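Local coordinates for D-threo-3-hydroxyaspartate dehydratase (Delftia, PDB 3WQC), which uses pyridoxal 5'-phosphate to catalyse the deamination of D-threo-3-hydroxyaspartate to oxaloacetate and ammonium, and also dehydrates L-threo- and L-erythro-3-hydroxyaspartate and D-serine, at residues B[205-210]-B[238-243]; B[140-145]-B[222-227]; B[255-260]-B[297-302]. One frame throughout, in Å; residues are numbered along the deposited sequence.

Interaction 1. Residues B[205-210]-B[238-243]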
loop_
_atom_site.group_PDB
_atom_site.type_symbol
_atom_site.label_atom_id
_atom_site.label_comp_id
_atom_site.label_asym_id
_atom_site.label_seq_id
_atom_site.Cartn_x
_atom_site.Cartn_y
_atom_site.Cartn_z
ATOM N N GLY B 205 17.861 -9.231 27.147
ATOM C CA GLY B 205 17.874 -7.776 27.283
ATOM C C GLY B 205 16.563 -7.280 27.907
ATOM O O GLY B 205 16.613 -6.367 28.751
ATOM N N CYS B 206 15.396 -7.850 27.540
ATOM C CA CYS B 206 14.152 -7.345 28.140
ATOM C C CYS B 206 14.143 -7.683 29.631
ATOM O O CYS B 206 13.696 -6.897 30.448
ATOM C CB CYS B 206 12.981 -7.938 27.353
ATOM S SG CYS B 206 11.555 -6.848 27.505
ATOM N N VAL B 207 14.524 -8.948 29.963
ATOM C CA VAL B 207 14.535 -9.347 31.368
ATOM C C VAL B 207 15.591 -8.515 32.132
ATOM O O VAL B 207 15.271 -8.103 33.271
ATOM C CB VAL B 207 14.827 -10.877 31.418
ATOM C CG1 VAL B 207 15.080 -11.282 32.889
ATOM C CG2 VAL B 207 13.603 -11.674 30.897
ATOM N N GLN B 208 16.731 -8.205 31.516
ATOM C CA GLN B 208 17.717 -7.337 32.195
ATOM C C GLN B 208 17.092 -5.999 32.568
ATOM O O GLN B 208 17.276 -5.494 33.697
ATOM C CB GLN B 208 18.926 -7.088 31.266
ATOM C CG GLN B 208 19.999 -6.107 31.749
ATOM C CD GLN B 208 21.097 -5.853 30.718
ATOM O OE1 GLN B 208 20.985 -6.348 29.578
ATOM N NE2 GLN B 208 21.956 -4.926 30.978
ATOM N N ALA B 209 16.327 -5.412 31.620
ATOM C CA ALA B 209 15.712 -4.092 31.936
ATOM C C ALA B 209 14.723 -4.261 33.084
ATOM O O ALA B 209 14.658 -3.399 33.989
ATOM C CB ALA B 209 14.999 -3.567 30.686
ATOM N N ALA B 210 13.891 -5.345 33.041
ATOM C CA ALA B 210 12.860 -5.536 34.111
ATOM C C ALA B 210 13.624 -5.679 35.464
ATOM O O ALA B 210 13.165 -5.116 36.472
ATOM C CB ALA B 210 12.033 -6.766 33.833
ATOM N N ASP B 238 12.705 -17.930 29.939
ATOM C CA ASP B 238 12.702 -17.647 31.376
ATOM C C ASP B 238 12.576 -16.114 31.632
ATOM O O ASP B 238 13.294 -15.315 30.950
ATOM C CB ASP B 238 13.965 -18.173 32.005
ATOM C CG ASP B 238 14.110 -19.608 31.783
ATOM O OD1 ASP B 238 14.569 -20.013 30.709
ATOM O OD2 ASP B 238 13.822 -20.356 32.757
ATOM N N GLY B 239 11.690 -15.696 32.548
ATOM C CA GLY B 239 11.599 -14.296 32.853
ATOM C C GLY B 239 10.618 -13.543 31.994
ATOM O O GLY B 239 10.218 -12.411 32.334
ATOM N N VAL B 240 10.133 -14.182 30.926
ATOM C CA VAL B 240 9.204 -13.507 30.000
ATOM C C VAL B 240 7.768 -13.854 30.356
ATOM O O VAL B 240 7.477 -15.095 30.651
ATOM C CB VAL B 240 9.488 -13.964 28.525
ATOM C CG1 VAL B 240 8.399 -13.500 27.507
ATOM C CG2 VAL B 240 10.874 -13.483 28.136
ATOM N N THR B 241 6.835 -12.904 30.332
ATOM C CA THR B 241 5.395 -13.210 30.718
ATOM C C THR B 241 4.594 -13.450 29.436
ATOM O O THR B 241 3.632 -14.171 29.457
ATOM C CB THR B 241 4.714 -12.213 31.629
ATOM O OG1 THR B 241 4.760 -11.025 31.007
ATOM C CG2 THR B 241 5.634 -11.763 32.681
ATOM N N GLU B 242 4.906 -12.754 28.336
ATOM C CA GLU B 242 4.090 -12.881 27.100
ATOM C C GLU B 242 5.029 -12.689 25.923
ATOM O O GLU B 242 6.046 -11.969 25.954
ATOM C CB GLU B 242 2.957 -11.904 27.074
ATOM C CG GLU B 242 3.468 -10.478 27.022
ATOM C CD GLU B 242 2.320 -9.446 26.854
ATOM O OE1 GLU B 242 2.515 -8.476 26.043
ATOM O OE2 GLU B 242 1.231 -9.522 27.505
ATOM N N VAL B 243 4.594 -13.273 24.804
ATOM C CA VAL B 243 5.211 -13.044 23.505
ATOM C C VAL B 243 4.164 -12.429 22.579
ATOM O O VAL B 243 3.001 -12.823 22.577
ATOM C CB VAL B 243 5.689 -14.394 22.935
ATOM C CG1 VAL B 243 6.101 -14.347 21.456
ATOM C CG2 VAL B 243 6.852 -14.909 23.776
#
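Val207 reaches from the helical segment 205-210 across to the loop 238-241, and one of its methyls carries every close approach. Its CB is still 4.7 Å from Asp238 O, the nearest atom of the loop, and makes no direct contact of its own. At CB the side chain forks. Val207 CG1 lies anti to the backbone N (chi1 171°) and comes no nearer to the loop than 4.6 Å, at Gly239 CA, whereas CG2, placed opposite the carbonyl carbon, runs straight at the loop backbone. There it meets Asp238 O at 3.7 Å, and Gly239 C lies at the same distance from Val207 CG2. Its neighbour farther along the loop is Val240, whose CG2 lies 4.3 Å from Val207 CG2, a looser contact of two methyls. The contact is apolar on the helix side and mostly peptide backbone on the loop side. Gly239 adopts a positive phi of 90°, a glycine conformation, and its lack of a side chain on the flank turned to the helix lets the valine methyl come close. Asp238 O does not depend on this contact for a polar partner, because it is hydrogen-bonded to Arg203 NH1 from an earlier turn of helix 192-215. Thus an outer helix of the alanine racemase-like (beta/alpha)8 barrel packs on the loop leading into parallel strand 242-243, at the end of the barrel opposite the one where strands deliver residues to the cofactor.

Interaction 2. Residues B[140-145]-B[222-227]. With PLP (pyridoxal-5'-phosphate), chain J.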
loop_
_atom_site.group_PDB
_atom_site.type_symbol
_atom_site.label_atom_id
_atom_site.label_comp_id
_atom_site.label_asym_id
_atom_site.label_seq_id
_atom_site.Cartn_x
_atom_site.Cartn_y
_atom_site.Cartn_z
ATOM N N GLU B 140 -1.814 2.971 32.437
ATOM C CA GLU B 140 -0.824 1.905 32.544
ATOM C C GLU B 140 0.164 2.128 31.407
ATOM O O GLU B 140 -0.250 2.226 30.200
ATOM C CB GLU B 140 -1.486 0.538 32.412
ATOM C CG GLU B 140 -0.407 -0.546 32.543
ATOM C CD GLU B 140 -0.974 -1.938 32.675
ATOM O OE1 GLU B 140 -0.139 -2.902 32.502
ATOM O OE2 GLU B 140 -2.187 -2.138 33.035
ATOM N N VAL B 141 1.455 2.158 31.710
ATOM C CA VAL B 141 2.481 2.486 30.747
ATOM C C VAL B 141 3.590 1.461 30.912
ATOM O O VAL B 141 4.001 1.132 32.040
ATOM C CB VAL B 141 3.045 3.909 30.953
ATOM C CG1 VAL B 141 4.058 4.270 29.863
ATOM C CG2 VAL B 141 1.916 4.943 31.006
ATOM N N TRP B 142 4.044 0.923 29.762
ATOM C CA TRP B 142 5.210 0.033 29.741
ATOM C C TRP B 142 6.352 0.767 29.131
ATOM O O TRP B 142 6.168 1.679 28.298
ATOM C CB TRP B 142 4.941 -1.227 28.928
ATOM C CG TRP B 142 3.803 -2.062 29.479
ATOM C CD1 TRP B 142 2.893 -1.824 30.518
ATOM C CD2 TRP B 142 3.401 -3.337 28.892
ATOM N NE1 TRP B 142 1.970 -2.844 30.595
ATOM C CE2 TRP B 142 2.234 -3.793 29.620
ATOM C CE3 TRP B 142 3.875 -4.095 27.800
ATOM C CZ2 TRP B 142 1.561 -5.000 29.275
ATOM C CZ3 TRP B 142 3.207 -5.293 27.442
ATOM C CH2 TRP B 142 2.065 -5.730 28.183
ATOM N N ILE B 143 7.586 0.354 29.466
ATOM C CA ILE B 143 8.785 1.041 28.924
ATOM C C ILE B 143 9.317 0.180 27.788
ATOM O O ILE B 143 9.585 -1.048 27.973
ATOM C CB ILE B 143 9.855 1.278 30.003
ATOM C CG1 ILE B 143 9.217 2.143 31.150
ATOM C CG2 ILE B 143 11.099 1.906 29.333
ATOM C CD1 ILE B 143 10.162 2.279 32.364
ATOM N N GLU B 144 9.475 0.769 26.621
ATOM C CA GLU B 144 10.038 0.024 25.478
ATOM C C GLU B 144 11.575 -0.082 25.550
ATOM O O GLU B 144 12.227 0.947 25.836
ATOM C CB GLU B 144 9.605 0.683 24.144
ATOM C CG GLU B 144 10.010 -0.184 22.910
ATOM C CD GLU B 144 9.399 0.238 21.609
ATOM O OE1 GLU B 144 9.459 -0.627 20.688
ATOM O OE2 GLU B 144 8.930 1.402 21.499
ATOM N N ILE B 145 12.120 -1.283 25.311
ATOM C CA ILE B 145 13.536 -1.577 25.469
ATOM C C ILE B 145 14.079 -1.848 24.056
ATOM O O ILE B 145 13.469 -2.580 23.260
ATOM C CB ILE B 145 13.722 -2.806 26.366
ATOM C CG1 ILE B 145 13.002 -2.598 27.718
ATOM C CG2 ILE B 145 15.244 -3.069 26.550
ATOM C CD1 ILE B 145 13.412 -1.340 28.487
ATOM N N VAL B 222 5.098 -7.179 33.951
ATOM C CA VAL B 222 5.064 -7.827 32.640
ATOM C C VAL B 222 6.406 -7.656 31.945
ATOM O O VAL B 222 7.050 -6.577 31.955
ATOM C CB VAL B 222 3.968 -7.193 31.727
ATOM C CG1 VAL B 222 4.162 -7.641 30.243
ATOM C CG2 VAL B 222 2.602 -7.502 32.312
ATOM N N VAL B 223 6.858 -8.736 31.321
ATOM C CA VAL B 223 8.049 -8.735 30.429
ATOM C C VAL B 223 7.500 -9.265 29.130
ATOM O O VAL B 223 7.151 -10.459 29.035
ATOM C CB VAL B 223 9.228 -9.534 30.946
ATOM C CG1 VAL B 223 10.387 -9.598 29.964
ATOM C CG2 VAL B 223 9.640 -8.960 32.293
ATOM N N SER B 224 7.490 -8.470 28.039
ATOM C CA SER B 224 6.834 -8.832 26.741
ATOM C C SER B 224 7.888 -8.762 25.681
ATOM O O SER B 224 8.532 -7.677 25.470
ATOM C CB SER B 224 5.724 -7.799 26.560
ATOM O OG SER B 224 5.049 -8.057 25.330
ATOM N N VAL B 225 8.066 -9.837 24.914
ATOM C CA VAL B 225 9.037 -9.842 23.786
ATOM C C VAL B 225 8.336 -10.235 22.517
ATOM O O VAL B 225 7.242 -10.806 22.594
ATOM C CB VAL B 225 10.253 -10.816 24.027
ATOM C CG1 VAL B 225 10.908 -10.476 25.393
ATOM C CG2 VAL B 225 9.769 -12.290 24.046
ATOM N N GLY B 226 8.983 -10.033 21.382
ATOM C CA GLY B 226 8.616 -10.867 20.212
ATOM C C GLY B 226 8.699 -10.222 18.869
ATOM O O GLY B 226 8.429 -9.051 18.707
ATOM N N SER B 227 8.958 -11.093 17.911
ATOM C CA SER B 227 8.716 -10.909 16.487
ATOM C C SER B 227 8.354 -12.361 16.094
ATOM O O SER B 227 8.663 -13.309 16.835
ATOM C CB SER B 227 9.968 -10.416 15.749
ATOM O OG SER B 227 11.012 -11.404 15.820
HETATM N N1 PLP J . 5.729 -6.204 18.424
HETATM C C2 PLP J . 5.790 -4.981 17.860
HETATM C C2A PLP J . 6.104 -3.760 18.694
HETATM C C3 PLP J . 5.533 -4.855 16.445
HETATM O O3 PLP J . 5.568 -3.650 15.898
HETATM C C4 PLP J . 5.249 -6.055 15.701
HETATM C C4A PLP J . 4.955 -5.936 14.311
HETATM C C5 PLP J . 5.205 -7.305 16.387
HETATM C C6 PLP J . 5.527 -7.340 17.751
HETATM C C5A PLP J . 4.918 -8.591 15.650
HETATM O O4P PLP J . 6.069 -8.890 14.733
HETATM P P PLP J . 5.811 -9.967 13.577
HETATM O O1P PLP J . 5.172 -11.100 14.290
HETATM O O2P PLP J . 7.187 -10.286 13.106
HETATM O O3P PLP J . 4.894 -9.403 12.571
#
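The interior of the cofactor-binding (beta/alpha)8 barrel is where Trp142 of strand 140-146 meets Val222 and Ser224 of strand 222-225, across the intervening strand 175-180. Segment 222-227 then runs on into the pyridoxal-5'-phosphate pocket. Val222 CG1 sits over one face of the indole, offset toward the rim: it lies 3.8 Å from the centroid of the six-membered ring, a CH-pi contact, with Trp142 CH2 its nearest ring atom at 3.5 Å. Two residues along, Ser224 CB approaches Trp142 CZ3 obliquely at 3.7 Å. The indole is fixed in its own strand by a nearly straight bond (177°) from Trp142 NE1 to Glu140 OE1, 2.8 Å long. The acceptor lies in the ring plane, while the donor comes to the anti side of the carboxylate, 26° out of its plane. With CG beside the backbone N (chi1 -61°), the ring is carried inward, where the bond to Glu140 restrains its rotation. At the pocket end, Gly226 O touches C6 of the cofactor at 3.5 Å and is hydrogen-bonded to His182 ND1. Ser227 CA is 3.8 Å from the phosphate oxygen O2P, and Ser227 is the N-cap of helix 228-233, whose positive end would probably favour the phosphate. Ser224 OG, still beside the indole, is hydrogen-bonded to Glu242 OE1 and Arg244 NH1. Since Arg244 NH2 is in turn hydrogen-bonded to the cofactor, the serine is a second-shell residue: its apolar CB packs on the indole, while its hydroxyl joins a charged network that is likely to steady the arginine.

Interaction 3. Residues B[255-260]-B[297-302]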
loop_
_atom_site.group_PDB
_atom_site.type_symbol
_atom_site.label_atom_id
_atom_site.label_comp_id
_atom_site.label_asym_id
_atom_site.label_seq_id
_atom_site.Cartn_x
_atom_site.Cartn_y
_atom_site.Cartn_z
ATOM N N MET B 255 8.938 -14.483 5.329
ATOM C CA MET B 255 9.048 -15.482 6.420
ATOM C C MET B 255 9.576 -16.798 5.891
ATOM O O MET B 255 10.393 -17.472 6.569
ATOM C CB MET B 255 7.722 -15.746 7.150
ATOM C CG MET B 255 7.252 -14.545 7.989
ATOM S SD MET B 255 8.256 -14.227 9.458
ATOM C CE MET B 255 8.877 -12.552 9.283
ATOM N N ARG B 256 9.123 -17.211 4.712
ATOM C CA ARG B 256 9.627 -18.447 4.070
ATOM C C ARG B 256 11.154 -18.315 3.895
ATOM O O ARG B 256 11.932 -19.262 4.235
ATOM C CB ARG B 256 8.954 -18.624 2.700
ATOM C CG ARG B 256 9.409 -19.903 2.006
ATOM C CD ARG B 256 10.621 -19.596 1.102
ATOM N NE ARG B 256 10.914 -20.699 0.188
ATOM C CZ ARG B 256 11.947 -20.707 -0.670
ATOM N NH1 ARG B 256 12.805 -19.664 -0.757
ATOM N NH2 ARG B 256 12.112 -21.769 -1.472
ATOM N N ASN B 257 11.655 -17.162 3.408
ATOM C CA ASN B 257 13.060 -16.975 3.205
ATOM C C ASN B 257 13.869 -16.891 4.524
ATOM O O ASN B 257 15.053 -17.319 4.564
ATOM C CB ASN B 257 13.347 -15.764 2.386
ATOM C CG ASN B 257 13.098 -15.995 0.906
ATOM O OD1 ASN B 257 13.153 -17.159 0.445
ATOM N ND2 ASN B 257 12.965 -14.903 0.132
ATOM N N ILE B 258 13.244 -16.363 5.585
ATOM C CA ILE B 258 13.906 -16.324 6.894
ATOM C C ILE B 258 14.064 -17.769 7.380
ATOM O O ILE B 258 15.052 -18.069 8.108
ATOM C CB ILE B 258 13.069 -15.467 7.915
ATOM C CG1 ILE B 258 13.291 -14.007 7.531
ATOM C CG2 ILE B 258 13.586 -15.678 9.388
ATOM C CD1 ILE B 258 12.189 -13.113 8.156
ATOM N N GLY B 259 13.125 -18.644 7.007
ATOM C CA GLY B 259 13.228 -20.089 7.264
ATOM C C GLY B 259 12.291 -20.588 8.315
ATOM O O GLY B 259 12.482 -21.707 8.797
ATOM N N VAL B 260 11.308 -19.780 8.705
ATOM C CA VAL B 260 10.397 -20.146 9.799
ATOM C C VAL B 260 9.078 -20.700 9.261
ATOM O O VAL B 260 8.220 -21.136 10.064
ATOM C CB VAL B 260 10.199 -19.000 10.783
ATOM C CG1 VAL B 260 11.589 -18.642 11.437
ATOM C CG2 VAL B 260 9.555 -17.791 10.097
ATOM N N ARG B 297 8.922 -5.171 -1.422
ATOM C CA ARG B 297 9.828 -6.064 -2.170
ATOM C C ARG B 297 10.812 -6.655 -1.153
ATOM O O ARG B 297 12.031 -6.719 -1.450
ATOM C CB ARG B 297 10.504 -5.305 -3.319
ATOM C CG ARG B 297 9.496 -5.040 -4.473
ATOM C CD ARG B 297 9.241 -6.311 -5.237
ATOM N NE ARG B 297 10.450 -6.643 -6.078
ATOM C CZ ARG B 297 11.341 -7.624 -5.777
ATOM N NH1 ARG B 297 12.464 -7.647 -6.527
ATOM N NH2 ARG B 297 11.130 -8.502 -4.737
ATOM N N GLY B 298 10.322 -7.056 0.035
ATOM C CA GLY B 298 11.252 -7.570 1.052
ATOM C C GLY B 298 12.063 -8.766 0.627
ATOM O O GLY B 298 13.171 -8.963 1.166
ATOM N N THR B 299 11.581 -9.582 -0.350
ATOM C CA THR B 299 12.375 -10.729 -0.757
ATOM C C THR B 299 13.554 -10.340 -1.640
ATOM O O THR B 299 14.448 -11.223 -1.851
ATOM C CB THR B 299 11.527 -11.787 -1.465
ATOM O OG1 THR B 299 11.027 -11.270 -2.735
ATOM C CG2 THR B 299 10.374 -12.294 -0.546
ATOM N N ALA B 300 13.625 -9.080 -2.126
ATOM C CA ALA B 300 14.679 -8.663 -3.082
ATOM C C ALA B 300 16.087 -8.873 -2.535
ATOM O O ALA B 300 16.979 -9.264 -3.287
ATOM C CB ALA B 300 14.541 -7.240 -3.542
ATOM N N ARG B 301 16.268 -8.711 -1.263
ATOM C CA ARG B 301 17.633 -8.863 -0.718
ATOM C C ARG B 301 17.854 -10.232 -0.052
ATOM O O ARG B 301 18.910 -10.470 0.553
ATOM C CB ARG B 301 17.865 -7.822 0.350
ATOM C CG ARG B 301 16.872 -7.947 1.539
ATOM C CD ARG B 301 15.466 -7.529 1.128
ATOM N NE ARG B 301 15.529 -6.192 0.499
ATOM C CZ ARG B 301 15.305 -5.036 1.130
ATOM N NH1 ARG B 301 14.947 -4.987 2.406
ATOM N NH2 ARG B 301 15.419 -3.909 0.457
ATOM N N GLN B 302 16.873 -11.109 -0.046
ATOM C CA GLN B 302 16.959 -12.366 0.637
ATOM C C GLN B 302 17.524 -13.444 -0.305
ATOM O O GLN B 302 17.914 -13.114 -1.430
ATOM C CB GLN B 302 15.586 -12.795 1.138
ATOM C CG GLN B 302 15.038 -11.864 2.226
ATOM C CD GLN B 302 13.763 -12.459 2.743
ATOM O OE1 GLN B 302 12.776 -12.608 1.957
ATOM N NE2 GLN B 302 13.669 -12.744 4.061
#
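Two side-chain amides, of Asn257 and Gln302, stand steeply to each other, their planes 73° apart. Over one face of the Gln302 amide lies Asn257 CB, 3.4 Å from Gln302 CD. At the edge of the Asn257 amide, nearly in its plane, sits Gln302 OE1, which accepts a 2.9 Å hydrogen bond from Asn257 ND2. Seen from the acceptor the bond is less regular, because the donor stands above the carbonyl plane, 62° out of it, and misses the lone pairs. The other edge atom, Asn257 OD1, is met almost end-on by Arg256 NH1 at 2.8 Å, in the guanidinium plane. Asn257 projects from the last turn of helix 253-258, which closes in a Schellman motif: Gly259 takes a positive phi as the C-prime residue, and Val260 N reaches back to Met255 O. The contact joins a helix that follows the barrel strands to a loop of the serine dehydratase-type region. Replacing Asn257 with leucine would probably leave Gln302 OE1 without this donor and Gln304 O, which also accepts from Asn257 ND2, without its mate. Thr299 CG2 flanks the same nitrogen, 3.7 Å from Asn257 ND2, while Thr299 OG1 is engaged by Asn360. Extended beyond CG (chi2 -174°), Gln302 carries NE2 past the asparagine to Val254 O, and there Gln302 NE2 packs 3.7 Å from Ile258 CG1.

In the fold
Interactions 1 and 2 adjoin in the barrel, their centres about 8 Å apart, and share the pairing of strands 222-225 and 242-243. They meet where Ser224 OG lies 2.7 Å from Glu242 OE1, and Thr241 N lies 2.8 Å from Val223 O. Only interaction 2 includes pocket residues, Gly226 and Ser227; in interaction 1 the Val240 side chain stays about 12 Å from the cofactor. Interaction 3 stands apart, its centre about 26 Å from that of interaction 2 and 28 Å from that of interaction 1. Its Ile258 side chain nevertheless lies about 8 Å from the cofactor, with Pro229 of the pocket against it.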